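Local atomic coordinates of cysteine synthase 3 (PDB entry 6KR5), a protein that probably catalyses the pyridoxal-phosphate-dependent synthesis of cysteine from O-acetylserine and sulfide, as an O-acetylserine sulfhydrylase of Entamoeba histolytica. Residues 16-21 with 94-99; 39-44 with 296-301; 79-84 with 100-105; 107-112 with 137-142; 262-267 with 331-336. One frame throughout, in Å; residues are numbered along the deposited sequence. Where two conformers were deposited one is given.

Contact 1 (16-21 with 94-99); sequences NILETI and CQAGAV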
# COMPACT_ATOMS: atom_id res chain seq x y z
N ASN B 16 -7.93 -1.79 -15.73
CA ASN B 16 -8.20 -2.65 -14.59
C ASN B 16 -6.99 -2.56 -13.68
O ASN B 16 -5.97 -1.95 -14.02
CB ASN B 16 -8.45 -4.10 -15.02
CG ASN B 16 -7.31 -4.65 -15.84
OD1 ASN B 16 -6.20 -4.81 -15.33
ND2 ASN B 16 -7.56 -4.92 -17.11
N ILE B 17 -7.11 -3.19 -12.51
CA ILE B 17 -6.07 -3.03 -11.49
C ILE B 17 -4.75 -3.64 -11.95
O ILE B 17 -3.69 -3.20 -11.51
CB ILE B 17 -6.55 -3.62 -10.15
CG1 ILE B 17 -5.67 -3.13 -9.00
CG2 ILE B 17 -6.65 -5.15 -10.17
CD1 ILE B 17 -5.70 -1.64 -8.81
N LEU B 18 -4.78 -4.64 -12.84
CA LEU B 18 -3.52 -5.25 -13.26
C LEU B 18 -2.65 -4.26 -14.01
O LEU B 18 -1.41 -4.37 -13.97
CB LEU B 18 -3.79 -6.48 -14.12
CG LEU B 18 -4.67 -7.53 -13.45
CD1 LEU B 18 -4.71 -8.77 -14.33
CD2 LEU B 18 -4.13 -7.90 -12.08
N GLU B 19 -3.25 -3.30 -14.69
CA GLU B 19 -2.48 -2.32 -15.45
C GLU B 19 -1.74 -1.33 -14.55
O GLU B 19 -0.90 -0.58 -15.06
CB GLU B 19 -3.39 -1.55 -16.41
CG GLU B 19 -3.96 -2.47 -17.49
CD GLU B 19 -4.52 -1.73 -18.69
OE1 GLU B 19 -4.86 -0.53 -18.57
OE2 GLU B 19 -4.61 -2.36 -19.76
N THR B 20 -2.04 -1.30 -13.25
CA THR B 20 -1.29 -0.46 -12.32
C THR B 20 -0.08 -1.17 -11.72
O THR B 20 0.66 -0.55 -10.96
CB THR B 20 -2.16 0.06 -11.16
OG1 THR B 20 -2.47 -1.01 -10.26
CG2 THR B 20 -3.44 0.71 -11.66
N ILE B 21 0.13 -2.44 -12.05
CA ILE B 21 1.25 -3.18 -11.49
C ILE B 21 2.56 -2.63 -12.05
O ILE B 21 2.66 -2.31 -13.24
CB ILE B 21 1.11 -4.67 -11.80
CG1 ILE B 21 -0.06 -5.25 -11.04
CG2 ILE B 21 2.40 -5.44 -11.46
CD1 ILE B 21 -0.35 -6.70 -11.43
N CYS B 94 -3.64 -14.40 -6.40
CA CYS B 94 -5.07 -14.21 -6.19
C CYS B 94 -5.55 -12.93 -6.85
O CYS B 94 -6.65 -12.90 -7.43
CB CYS B 94 -5.38 -14.20 -4.69
SG CYS B 94 -5.30 -15.84 -3.95
N GLN B 95 -4.74 -11.87 -6.82
CA GLN B 95 -5.12 -10.63 -7.50
C GLN B 95 -5.27 -10.86 -9.00
O GLN B 95 -6.30 -10.49 -9.60
CB GLN B 95 -4.09 -9.55 -7.21
CG GLN B 95 -4.32 -8.27 -8.01
CD GLN B 95 -3.28 -7.20 -7.70
OE1 GLN B 95 -3.59 -6.17 -7.09
NE2 GLN B 95 -2.05 -7.46 -8.10
N ALA B 96 -4.27 -11.50 -9.62
CA ALA B 96 -4.32 -11.71 -11.06
C ALA B 96 -5.41 -12.71 -11.43
O ALA B 96 -6.14 -12.51 -12.40
CB ALA B 96 -2.96 -12.18 -11.58
N GLY B 97 -5.58 -13.75 -10.62
CA GLY B 97 -6.62 -14.73 -10.91
C GLY B 97 -8.01 -14.13 -10.88
O GLY B 97 -8.85 -14.45 -11.73
N ALA B 98 -8.27 -13.24 -9.92
CA ALA B 98 -9.58 -12.62 -9.83
C ALA B 98 -9.91 -11.81 -11.09
O ALA B 98 -11.05 -11.81 -11.56
CB ALA B 98 -9.66 -11.75 -8.58
N VAL B 99 -8.92 -11.11 -11.64
CA VAL B 99 -9.20 -10.25 -12.79
C VAL B 99 -9.22 -11.05 -14.08
O VAL B 99 -10.07 -10.81 -14.96
CB VAL B 99 -8.17 -9.10 -12.84
CG1 VAL B 99 -8.42 -8.24 -14.05
CG2 VAL B 99 -8.26 -8.25 -11.56
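L18 lays its branched end over V99, the two side chains sliding past each other in opposite directions, with L18 CD1 3.8 Å from V99 CG1. The contact seats a short 3-10 turn, residues 17-20, on the side of helix 88-100, the connecting helix of a beta-alpha-beta unit in this fold type II pyridoxal-phosphate enzyme. The two methyls of L18 part: CD1 takes V99, while CD2 drops toward the backbone of A96, 3.9 Å from its CA, and also meets Q95 CG. With CG anti to the carbonyl carbon (chi1 -56°), the fork of L18 is turned to the helix, although its CB is not aimed there. I17 comes to V99 from another direction, crossing it at about a right angle, its CG2 3.8 Å from V99 CG2. One turn earlier on the helix the extended Q95 chain passes I21 with its amide: NE2 lies 3.8 Å from I21 CD1, a van der Waals contact; the hydrogen bond of NE2 goes to D59. No hydrogen bond joins the two segments, and the interface is essentially aliphatic and mostly buried. F63 of helix 58-72 packs on L18 and I21, and the second subunit reaches the same turn, with N7 of that chain bonded to T20 O. The turn is also braced from within. N16 OD1 receives weak bonds from the backbone N of L18 and of E19, and I17 O takes both T20 N and T20 OG1, the hydroxyl at 2.8 Å lying in the carbonyl plane on a lone pair.

Contact 2 (39-44 with 296-301); sequences KKNTKI and ENEGKT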
# COMPACT_ATOMS: atom_id res chain seq x y z
N LYS B 39 30.36 7.86 2.05
CA LYS B 39 30.75 9.14 1.49
C LYS B 39 29.54 9.88 0.94
O LYS B 39 28.58 9.28 0.46
CB LYS B 39 31.80 8.97 0.38
CG LYS B 39 33.07 8.24 0.81
CD LYS B 39 33.83 9.01 1.88
CE LYS B 39 35.16 8.33 2.21
NZ LYS B 39 35.76 8.89 3.46
N LYS B 40 29.61 11.22 0.99
CA LYS B 40 28.47 12.05 0.63
C LYS B 40 28.11 11.97 -0.85
O LYS B 40 26.97 12.30 -1.20
CB LYS B 40 28.73 13.50 1.02
N ASN B 41 29.03 11.57 -1.72
CA ASN B 41 28.71 11.48 -3.14
C ASN B 41 28.19 10.11 -3.55
O ASN B 41 27.83 9.93 -4.72
CB ASN B 41 29.93 11.86 -3.99
CG ASN B 41 31.11 10.94 -3.78
OD1 ASN B 41 31.40 10.51 -2.66
ND2 ASN B 41 31.83 10.64 -4.86
N THR B 42 28.13 9.15 -2.63
CA THR B 42 27.52 7.86 -2.92
C THR B 42 26.01 7.98 -2.82
O THR B 42 25.48 8.61 -1.90
CB THR B 42 28.07 6.82 -1.95
OG1 THR B 42 29.50 6.82 -2.02
CG2 THR B 42 27.54 5.42 -2.29
N LYS B 43 25.29 7.38 -3.78
CA LYS B 43 23.84 7.52 -3.87
C LYS B 43 23.20 6.18 -3.58
O LYS B 43 23.52 5.19 -4.25
CB LYS B 43 23.42 8.02 -5.26
CG LYS B 43 23.99 9.39 -5.64
CD LYS B 43 24.86 9.29 -6.89
CE LYS B 43 25.22 10.66 -7.44
NZ LYS B 43 26.07 11.44 -6.50
N ILE B 44 22.31 6.13 -2.60
CA ILE B 44 21.66 4.89 -2.19
C ILE B 44 20.16 5.07 -2.41
O ILE B 44 19.52 5.89 -1.74
CB ILE B 44 21.96 4.52 -0.74
CG1 ILE B 44 23.48 4.42 -0.53
CG2 ILE B 44 21.33 3.18 -0.40
CD1 ILE B 44 24.13 5.66 0.00
N GLU B 296 35.88 1.04 -2.61
CA GLU B 296 35.79 0.99 -4.07
C GLU B 296 34.43 1.41 -4.59
O GLU B 296 34.26 1.53 -5.82
CB GLU B 296 36.14 -0.42 -4.57
CG GLU B 296 35.06 -1.46 -4.33
CD GLU B 296 35.19 -2.14 -2.98
OE1 GLU B 296 35.94 -1.62 -2.12
OE2 GLU B 296 34.55 -3.20 -2.79
N ASN B 297 33.46 1.66 -3.72
CA ASN B 297 32.11 2.00 -4.14
C ASN B 297 31.78 3.48 -3.98
O ASN B 297 30.65 3.88 -4.24
CB ASN B 297 31.08 1.15 -3.38
CG ASN B 297 31.08 -0.30 -3.83
OD1 ASN B 297 31.49 -0.61 -4.95
ND2 ASN B 297 30.61 -1.18 -2.97
N GLU B 298 32.75 4.30 -3.57
CA GLU B 298 32.51 5.73 -3.43
C GLU B 298 31.95 6.31 -4.72
O GLU B 298 32.45 6.03 -5.81
CB GLU B 298 33.81 6.45 -3.05
CG GLU B 298 33.68 7.97 -3.00
CD GLU B 298 35.00 8.65 -2.69
OE1 GLU B 298 35.88 8.01 -2.09
OE2 GLU B 298 35.16 9.84 -3.05
N GLY B 299 30.88 7.09 -4.60
CA GLY B 299 30.27 7.76 -5.73
C GLY B 299 29.35 6.91 -6.57
O GLY B 299 28.76 7.42 -7.53
N LYS B 300 29.20 5.63 -6.25
CA LYS B 300 28.39 4.76 -7.08
C LYS B 300 26.90 4.96 -6.78
O LYS B 300 26.52 5.50 -5.74
CB LYS B 300 28.77 3.29 -6.88
CG LYS B 300 30.11 2.93 -7.54
CD LYS B 300 30.37 1.43 -7.56
CE LYS B 300 31.72 1.14 -8.22
NZ LYS B 300 32.00 -0.32 -8.31
N THR B 301 26.07 4.52 -7.72
CA THR B 301 24.62 4.52 -7.57
C THR B 301 24.19 3.10 -7.21
O THR B 301 24.31 2.18 -8.03
CB THR B 301 23.92 5.00 -8.83
OG1 THR B 301 24.26 6.37 -9.07
CG2 THR B 301 22.40 4.91 -8.68
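Two reverse turns meet where residues 39-44 and 296-301 lead into neighbouring parallel strands: a type I turn from K39 to T42 beside a type II turn from N297 to K300, with the CA atoms of T42 and G299 3.9 Å apart. This is the N-terminal end of strands 43-48 and 301-306 in the larger, mixed sheet of the fold. K43 pairs with T301 in a parallel bridge, K43 N bonding to K300 O at 3.0 Å. G299, third in its turn with positive phi (81°), turns its amide to T42, and G299 N reaches T42 OG1 at 2.9 Å. T42 CG2 lies 3.6 Å from K300 O. Around this core the contact opens to solvent. N41 lies across E298, its OD1 3.4 Å from E298 CG, with amide and carboxylate planes 80° apart and no hydrogen bond between them. K39 touches E298 through CB and CG, its ammonium leading off. On the other flank K43 bends at chi2 and chi4, brushing T301 OG1 with CD and curling back along its own turn until K43 NZ bonds to N41 O at 2.9 Å.

Contact 3 (79-84 with 100-105); sequences MEIIEA and FGYPVN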
# COMPACT_ATOMS: atom_id res chain seq x y z
N MET B 79 -9.56 -24.76 -16.21
CA MET B 79 -8.44 -25.07 -15.34
C MET B 79 -8.39 -24.11 -14.16
O MET B 79 -9.00 -23.03 -14.16
CB MET B 79 -7.12 -24.99 -16.12
CG MET B 79 -6.97 -26.07 -17.17
SD MET B 79 -5.39 -25.96 -18.03
CE MET B 79 -4.24 -26.38 -16.74
N GLU B 80 -7.65 -24.52 -13.13
CA GLU B 80 -7.50 -23.72 -11.91
C GLU B 80 -6.02 -23.61 -11.57
O GLU B 80 -5.25 -24.54 -11.80
CB GLU B 80 -8.27 -24.35 -10.75
CG GLU B 80 -9.73 -24.60 -11.09
CD GLU B 80 -10.55 -25.14 -9.94
OE1 GLU B 80 -10.03 -25.19 -8.80
OE2 GLU B 80 -11.72 -25.51 -10.16
N ILE B 81 -5.64 -22.46 -11.03
CA ILE B 81 -4.27 -22.23 -10.58
C ILE B 81 -4.09 -22.86 -9.20
O ILE B 81 -5.02 -22.88 -8.39
CB ILE B 81 -3.99 -20.71 -10.56
CG1 ILE B 81 -4.15 -20.12 -11.96
CG2 ILE B 81 -2.60 -20.42 -10.01
CD1 ILE B 81 -4.81 -18.75 -11.99
N ILE B 82 -2.90 -23.38 -8.91
CA ILE B 82 -2.59 -23.87 -7.57
C ILE B 82 -1.16 -23.48 -7.20
O ILE B 82 -0.27 -23.45 -8.05
CB ILE B 82 -2.83 -25.39 -7.43
CG1 ILE B 82 -2.71 -25.82 -5.96
CG2 ILE B 82 -1.88 -26.19 -8.32
CD1 ILE B 82 -3.08 -27.27 -5.70
N GLU B 83 -0.96 -23.18 -5.92
CA GLU B 83 0.36 -22.92 -5.38
C GLU B 83 0.34 -23.25 -3.90
O GLU B 83 -0.70 -23.16 -3.25
CB GLU B 83 0.81 -21.47 -5.63
CG GLU B 83 2.22 -21.14 -5.10
CD GLU B 83 3.30 -21.96 -5.78
OE1 GLU B 83 3.46 -23.16 -5.43
OE2 GLU B 83 4.01 -21.40 -6.63
N ALA B 84 1.50 -23.68 -3.37
CA ALA B 84 1.70 -23.88 -1.94
C ALA B 84 2.46 -22.66 -1.44
O ALA B 84 3.65 -22.50 -1.73
CB ALA B 84 2.46 -25.17 -1.66
N PHE B 100 -8.33 -12.03 -14.23
CA PHE B 100 -8.35 -12.88 -15.42
C PHE B 100 -9.50 -13.87 -15.40
O PHE B 100 -9.80 -14.48 -16.44
CB PHE B 100 -7.04 -13.66 -15.56
CG PHE B 100 -5.91 -12.84 -16.10
CD1 PHE B 100 -5.96 -12.31 -17.38
CD2 PHE B 100 -4.77 -12.62 -15.34
CE1 PHE B 100 -4.91 -11.55 -17.89
CE2 PHE B 100 -3.70 -11.87 -15.85
CZ PHE B 100 -3.77 -11.33 -17.12
N GLY B 101 -10.14 -14.07 -14.25
CA GLY B 101 -11.29 -14.96 -14.17
C GLY B 101 -10.96 -16.43 -14.01
O GLY B 101 -11.70 -17.28 -14.52
N TYR B 102 -9.88 -16.76 -13.30
CA TYR B 102 -9.53 -18.15 -13.06
C TYR B 102 -9.58 -18.46 -11.57
O TYR B 102 -9.16 -17.63 -10.75
CB TYR B 102 -8.12 -18.46 -13.57
CG TYR B 102 -8.07 -18.70 -15.04
CD1 TYR B 102 -7.97 -17.64 -15.93
CD2 TYR B 102 -8.13 -20.00 -15.56
CE1 TYR B 102 -7.93 -17.85 -17.28
CE2 TYR B 102 -8.10 -20.21 -16.92
CZ TYR B 102 -8.00 -19.13 -17.77
OH TYR B 102 -7.95 -19.35 -19.12
N PRO B 103 -10.06 -19.63 -11.18
CA PRO B 103 -9.98 -20.01 -9.76
C PRO B 103 -8.53 -20.16 -9.33
O PRO B 103 -7.67 -20.59 -10.11
CB PRO B 103 -10.73 -21.35 -9.71
CG PRO B 103 -11.60 -21.36 -10.94
CD PRO B 103 -10.81 -20.62 -11.98
N VAL B 104 -8.25 -19.78 -8.09
CA VAL B 104 -6.93 -19.90 -7.50
C VAL B 104 -7.04 -20.73 -6.22
O VAL B 104 -7.81 -20.39 -5.31
CB VAL B 104 -6.30 -18.53 -7.20
CG1 VAL B 104 -4.94 -18.69 -6.54
CG2 VAL B 104 -6.18 -17.70 -8.48
N ASN B 105 -6.28 -21.83 -6.16
CA ASN B 105 -6.19 -22.68 -4.98
C ASN B 105 -4.85 -22.44 -4.29
O ASN B 105 -3.81 -22.57 -4.92
CB ASN B 105 -6.32 -24.15 -5.36
CG ASN B 105 -7.61 -24.45 -6.09
OD1 ASN B 105 -8.65 -24.65 -5.47
ND2 ASN B 105 -7.55 -24.49 -7.42
O HOH W 1 -11.57 -24.28 -6.70
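N105 holds CG anti to its carbonyl carbon (chi1 -57°) and turns its amide by chi2 -83°, which carries ND2 back over the neighbouring strand to E80; there E80, extended beyond CG (chi2 -176°), brings its carboxylate level with that amide. The planes are nearly coplanar, and N105 ND2 meets the anti lone pair of E80 OE1 at 2.9 Å in an almost straight bond. A water lies within hydrogen-bonding distance of both E80 OE1 and N105 OD1. ND2 has a second acceptor, I81 O at 3.2 Å, which it approaches from above the carbonyl plane; N105 N binds the same oxygen at 2.8 Å from the opposite face, gripping I81 O between backbone and side chain of one residue. I81 N to P103 O and E83 N to N105 O complete the parallel ladder, with bridges I81-V104 and I82-N105. P103 lies crosswise against E80, its CB 3.7 Å from E80 CG. On the side bearing I81 and V104 the packing is apolar: I81 CD1 touches Y102 CB (3.7 Å) and V104 CG2 (3.9 Å), where I66 of helix 58-72 also touches I81. The Y102 ring offers its edge to M79 O, in plane and 3.4 Å from CD2. I82 faces the other way, toward Y143 and L146 of helix 135-149. Strands 80-84 and 104-109, joined through helix 88-100, form a classic beta-alpha-beta crossover in the four-stranded parallel sheet of a fold type II enzyme.

Contact 4 (107-112 with 137-142); sequences VMPSTM and PGAIAK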
# COMPACT_ATOMS: atom_id res chain seq x y z
N VAL B 107 -2.51 -23.59 -1.00
CA VAL B 107 -2.32 -24.59 0.04
C VAL B 107 -1.40 -24.01 1.10
O VAL B 107 -0.30 -23.53 0.78
CB VAL B 107 -1.72 -25.88 -0.54
CG1 VAL B 107 -1.74 -26.97 0.51
CG2 VAL B 107 -2.49 -26.30 -1.79
N MET B 108 -1.82 -24.06 2.36
CA MET B 108 -1.04 -23.51 3.47
C MET B 108 -1.51 -24.18 4.76
O MET B 108 -2.64 -24.67 4.83
CB MET B 108 -1.22 -21.99 3.56
CG MET B 108 -2.68 -21.59 3.63
SD MET B 108 -2.93 -19.84 3.33
CE MET B 108 -1.69 -19.17 4.44
N PRO B 109 -0.66 -24.20 5.79
CA PRO B 109 -1.13 -24.73 7.09
C PRO B 109 -2.18 -23.81 7.69
O PRO B 109 -2.12 -22.58 7.54
CB PRO B 109 0.15 -24.75 7.94
CG PRO B 109 1.28 -24.64 6.96
CD PRO B 109 0.75 -23.81 5.83
N SER B 110 -3.15 -24.41 8.39
CA SER B 110 -4.35 -23.68 8.80
C SER B 110 -4.02 -22.50 9.71
O SER B 110 -4.75 -21.50 9.73
CB SER B 110 -5.32 -24.62 9.51
OG SER B 110 -4.91 -24.88 10.84
N THR B 111 -2.92 -22.58 10.45
CA THR B 111 -2.56 -21.56 11.43
C THR B 111 -1.57 -20.53 10.90
O THR B 111 -1.17 -19.64 11.65
CB THR B 111 -1.99 -22.24 12.68
OG1 THR B 111 -0.96 -23.16 12.30
CG2 THR B 111 -3.09 -22.99 13.41
N MET B 112 -1.19 -20.62 9.63
CA MET B 112 -0.15 -19.76 9.07
C MET B 112 -0.74 -18.53 8.41
O MET B 112 -1.72 -18.63 7.66
CB MET B 112 0.69 -20.53 8.05
CG MET B 112 2.06 -19.92 7.80
SD MET B 112 3.16 -20.04 9.23
CE MET B 112 4.65 -19.26 8.61
N PRO B 137 5.47 -28.92 6.07
CA PRO B 137 5.47 -30.27 5.50
C PRO B 137 4.07 -30.82 5.25
O PRO B 137 3.84 -31.49 4.24
CB PRO B 137 6.23 -31.09 6.55
CG PRO B 137 7.15 -30.12 7.17
CD PRO B 137 6.40 -28.81 7.21
N GLY B 138 3.12 -30.52 6.15
CA GLY B 138 1.75 -30.91 5.89
C GLY B 138 1.16 -30.21 4.69
O GLY B 138 0.36 -30.78 3.95
N ALA B 139 1.55 -28.95 4.47
CA ALA B 139 1.05 -28.22 3.31
C ALA B 139 1.64 -28.76 2.02
O ALA B 139 0.93 -28.95 1.03
CB ALA B 139 1.34 -26.72 3.45
N ILE B 140 2.96 -29.01 2.00
CA ILE B 140 3.58 -29.62 0.83
C ILE B 140 2.95 -30.98 0.55
O ILE B 140 2.66 -31.32 -0.60
CB ILE B 140 5.11 -29.75 1.03
CG1 ILE B 140 5.75 -28.37 1.19
CG2 ILE B 140 5.73 -30.52 -0.12
CD1 ILE B 140 6.11 -27.68 -0.12
N ALA B 141 2.71 -31.77 1.60
CA ALA B 141 2.10 -33.08 1.42
C ALA B 141 0.70 -32.96 0.82
O ALA B 141 0.34 -33.70 -0.10
CB ALA B 141 2.04 -33.83 2.74
N LYS B 142 -0.10 -32.01 1.32
CA LYS B 142 -1.45 -31.83 0.79
C LYS B 142 -1.40 -31.31 -0.64
O LYS B 142 -2.24 -31.69 -1.47
CB LYS B 142 -2.24 -30.87 1.68
CG LYS B 142 -3.64 -30.58 1.19
CD LYS B 142 -4.50 -31.84 1.19
CE LYS B 142 -5.92 -31.54 0.75
NZ LYS B 142 -6.73 -32.78 0.59
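K142, which sets its CB against V107 CG1 at 4.1 Å, has its backbone N bonded to G138 O at 2.9 Å, a routine turn of the helix that presents its side chain, with A139, to the strand. No hydrogen bond crosses between the two segments. The nearest polar approach is that of a methyl to a carbonyl, V107 CG1 lying 3.4 Å from A139 O. That methyl is the one anti to the backbone N of V107 (chi1 -171°), and it fits between A139 and K142, one helical turn apart. K142 crosses V107 at about a right angle; its chain bends at chi2, and the ammonium then leads away from the strand toward E145, a long, weak ion pair. A139 carries the middle of the contact. Its CB points at the strand and meets the flank of the P109 ring, 3.8 Å from CD, and also rests 4.0 Å from M108 CA, so a small residue lets helix and backbone come close. Helix 135-149 thus packs on strand 104-109 of the parallel sheet, as helices do in alpha/beta layers, running roughly antiparallel to it: the local axes make 153° and approach to 6.9 Å. Y143 and L146 of the same helix continue the row over V107. M108 turns its CB to the reverse side of the sheet, where Q117 and M120 of helix 114-122 touch it. P109, at the end of the strand, also opens a type I turn that runs to M112.

Contact 5 (262-267 with 331-336); sequences AWKMAR and LDSLLL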
# COMPACT_ATOMS: atom_id res chain seq x y z
N ALA B 262 18.30 -7.23 10.43
CA ALA B 262 17.29 -6.87 9.43
C ALA B 262 16.12 -6.14 10.08
O ALA B 262 15.63 -5.13 9.55
CB ALA B 262 16.81 -8.13 8.71
N TRP B 263 15.65 -6.63 11.23
CA TRP B 263 14.53 -5.99 11.91
C TRP B 263 14.92 -4.61 12.41
O TRP B 263 14.16 -3.65 12.27
CB TRP B 263 14.06 -6.84 13.08
CG TRP B 263 13.52 -8.16 12.72
CD1 TRP B 263 13.11 -8.59 11.48
CD2 TRP B 263 13.32 -9.25 13.62
NE1 TRP B 263 12.66 -9.90 11.57
CE2 TRP B 263 12.78 -10.32 12.86
CE3 TRP B 263 13.56 -9.43 14.98
CZ2 TRP B 263 12.46 -11.54 13.44
CZ3 TRP B 263 13.24 -10.65 15.55
CH2 TRP B 263 12.70 -11.69 14.78
N LYS B 264 16.09 -4.51 13.05
CA LYS B 264 16.56 -3.21 13.54
C LYS B 264 16.71 -2.21 12.39
O LYS B 264 16.31 -1.05 12.52
CB LYS B 264 17.87 -3.39 14.30
CG LYS B 264 18.38 -2.09 14.92
CD LYS B 264 19.34 -2.36 16.08
CE LYS B 264 20.65 -2.93 15.60
NZ LYS B 264 21.56 -3.31 16.72
N MET B 265 17.28 -2.65 11.26
CA MET B 265 17.37 -1.78 10.10
C MET B 265 16.00 -1.29 9.65
O MET B 265 15.82 -0.10 9.34
CB MET B 265 18.08 -2.49 8.95
CG MET B 265 18.39 -1.57 7.79
SD MET B 265 19.90 -0.60 8.08
CE MET B 265 19.22 1.03 8.36
N ALA B 266 15.01 -2.19 9.59
CA ALA B 266 13.68 -1.80 9.14
C ALA B 266 13.09 -0.74 10.06
O ALA B 266 12.47 0.22 9.59
CB ALA B 266 12.76 -3.02 9.08
N ARG B 267 13.28 -0.89 11.37
CA ARG B 267 12.79 0.12 12.31
C ARG B 267 13.49 1.45 12.10
O ARG B 267 12.86 2.51 12.24
CB ARG B 267 12.98 -0.35 13.75
CG ARG B 267 12.03 -1.46 14.15
CD ARG B 267 12.07 -1.72 15.64
NE ARG B 267 13.32 -2.37 16.06
CZ ARG B 267 13.51 -3.69 16.09
NH1 ARG B 267 12.54 -4.51 15.71
NH2 ARG B 267 14.67 -4.17 16.51
N LEU B 331 22.87 3.43 14.05
CA LEU B 331 23.63 3.21 12.82
C LEU B 331 25.04 2.71 13.11
O LEU B 331 25.56 1.87 12.38
CB LEU B 331 23.69 4.49 11.99
CG LEU B 331 22.35 4.92 11.38
CD1 LEU B 331 22.56 6.16 10.54
CD2 LEU B 331 21.75 3.80 10.55
N ASP B 332 25.67 3.20 14.19
CA ASP B 332 26.97 2.66 14.59
C ASP B 332 26.87 1.16 14.88
O ASP B 332 27.75 0.39 14.48
CB ASP B 332 27.50 3.39 15.82
CG ASP B 332 28.23 4.68 15.48
OD1 ASP B 332 28.55 4.91 14.30
OD2 ASP B 332 28.49 5.47 16.42
N SER B 333 25.81 0.73 15.57
CA SER B 333 25.66 -0.68 15.92
C SER B 333 25.49 -1.56 14.69
O SER B 333 25.83 -2.74 14.72
CB SER B 333 24.48 -0.85 16.88
OG SER B 333 23.24 -0.94 16.17
N LEU B 334 25.00 -0.99 13.60
CA LEU B 334 24.74 -1.73 12.37
C LEU B 334 25.86 -1.64 11.36
O LEU B 334 26.09 -2.61 10.61
CB LEU B 334 23.45 -1.21 11.72
CG LEU B 334 22.16 -1.55 12.46
CD1 LEU B 334 21.01 -0.74 11.90
CD2 LEU B 334 21.89 -3.04 12.35
N LEU B 335 26.59 -0.53 11.32
CA LEU B 335 27.48 -0.23 10.20
C LEU B 335 28.95 -0.25 10.55
O LEU B 335 29.77 -0.48 9.66
CB LEU B 335 27.14 1.13 9.60
CG LEU B 335 25.74 1.24 8.97
CD1 LEU B 335 25.47 2.63 8.41
CD2 LEU B 335 25.55 0.17 7.89
N LEU B 336 29.32 -0.02 11.81
CA LEU B 336 30.73 -0.06 12.17
C LEU B 336 31.25 -1.48 12.00
O LEU B 336 30.65 -2.44 12.50
CB LEU B 336 30.94 0.42 13.60
CG LEU B 336 30.74 1.91 13.80
CD1 LEU B 336 31.09 2.30 15.22
CD2 LEU B 336 31.55 2.72 12.79
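L334 is central to the apolar contact, wedging its fork between K264 and M265. On one side L334 CD2 lies 3.5 Å from K264 CE, tight for two carbons, with the side chains sliding past each other in opposite directions. On the other, L334 CD1 is 4.0 Å from M265 SD, the two chains meeting at a slant. M265 bends at chi2 and chi3, which swings its terminal methyl across to the neighbouring turn, 4.3 Å from L331 CD2. L289 of helix 279-292 also packs on M265. A single polar link crosses the contact at its more exposed side. K264 starts with CG opposite its backbone N (chi1 -176°), kinks at chi3, and brings its ammonium to S333, so that NZ donates to S333 OG at 3.0 Å. The serine oxygen is also hydrogen-bonded to V330 O of its own helix, which ties the hydroxyl between helix backbone and lysine. E323 touches the same lysine, while R267, farther along, forms a salt bridge with that glutamate. The local axes of helices 259-273 and 327-335 come no closer than 10.8 Å and make an angle of 141°, so long side chains make the contact between them. This is helix-helix packing in a roughly antiparallel sense, joining the last helix, 327-335, to helix 259-273, which follows strand 253-257 of the mixed sheet in this fold type II enzyme.

Contacts 3 and 4 share strand 104-109 in the four-stranded parallel sheet, one pairing it edge to edge with strand 80-84, the other covering it with a helix. Contact 1 touches contact 3 through helix 88-100, whose G97 O probably bonds to Y102 N, and alone lies along the second subunit with most of its residues. Contacts 2 and 5 lie across the chain's centre from contact 3, about 19 Å apart between centres, contact 2 at the partly buried start of two inner strands. Chemistry follows place: backbone and amide bonds dominate 2 and 3, where strands pair, aliphatic packing 1 and 4, where a helix side meets a turn or a strand, and contact 5 mixes a buried core with one lysine-serine bond at its exposed side.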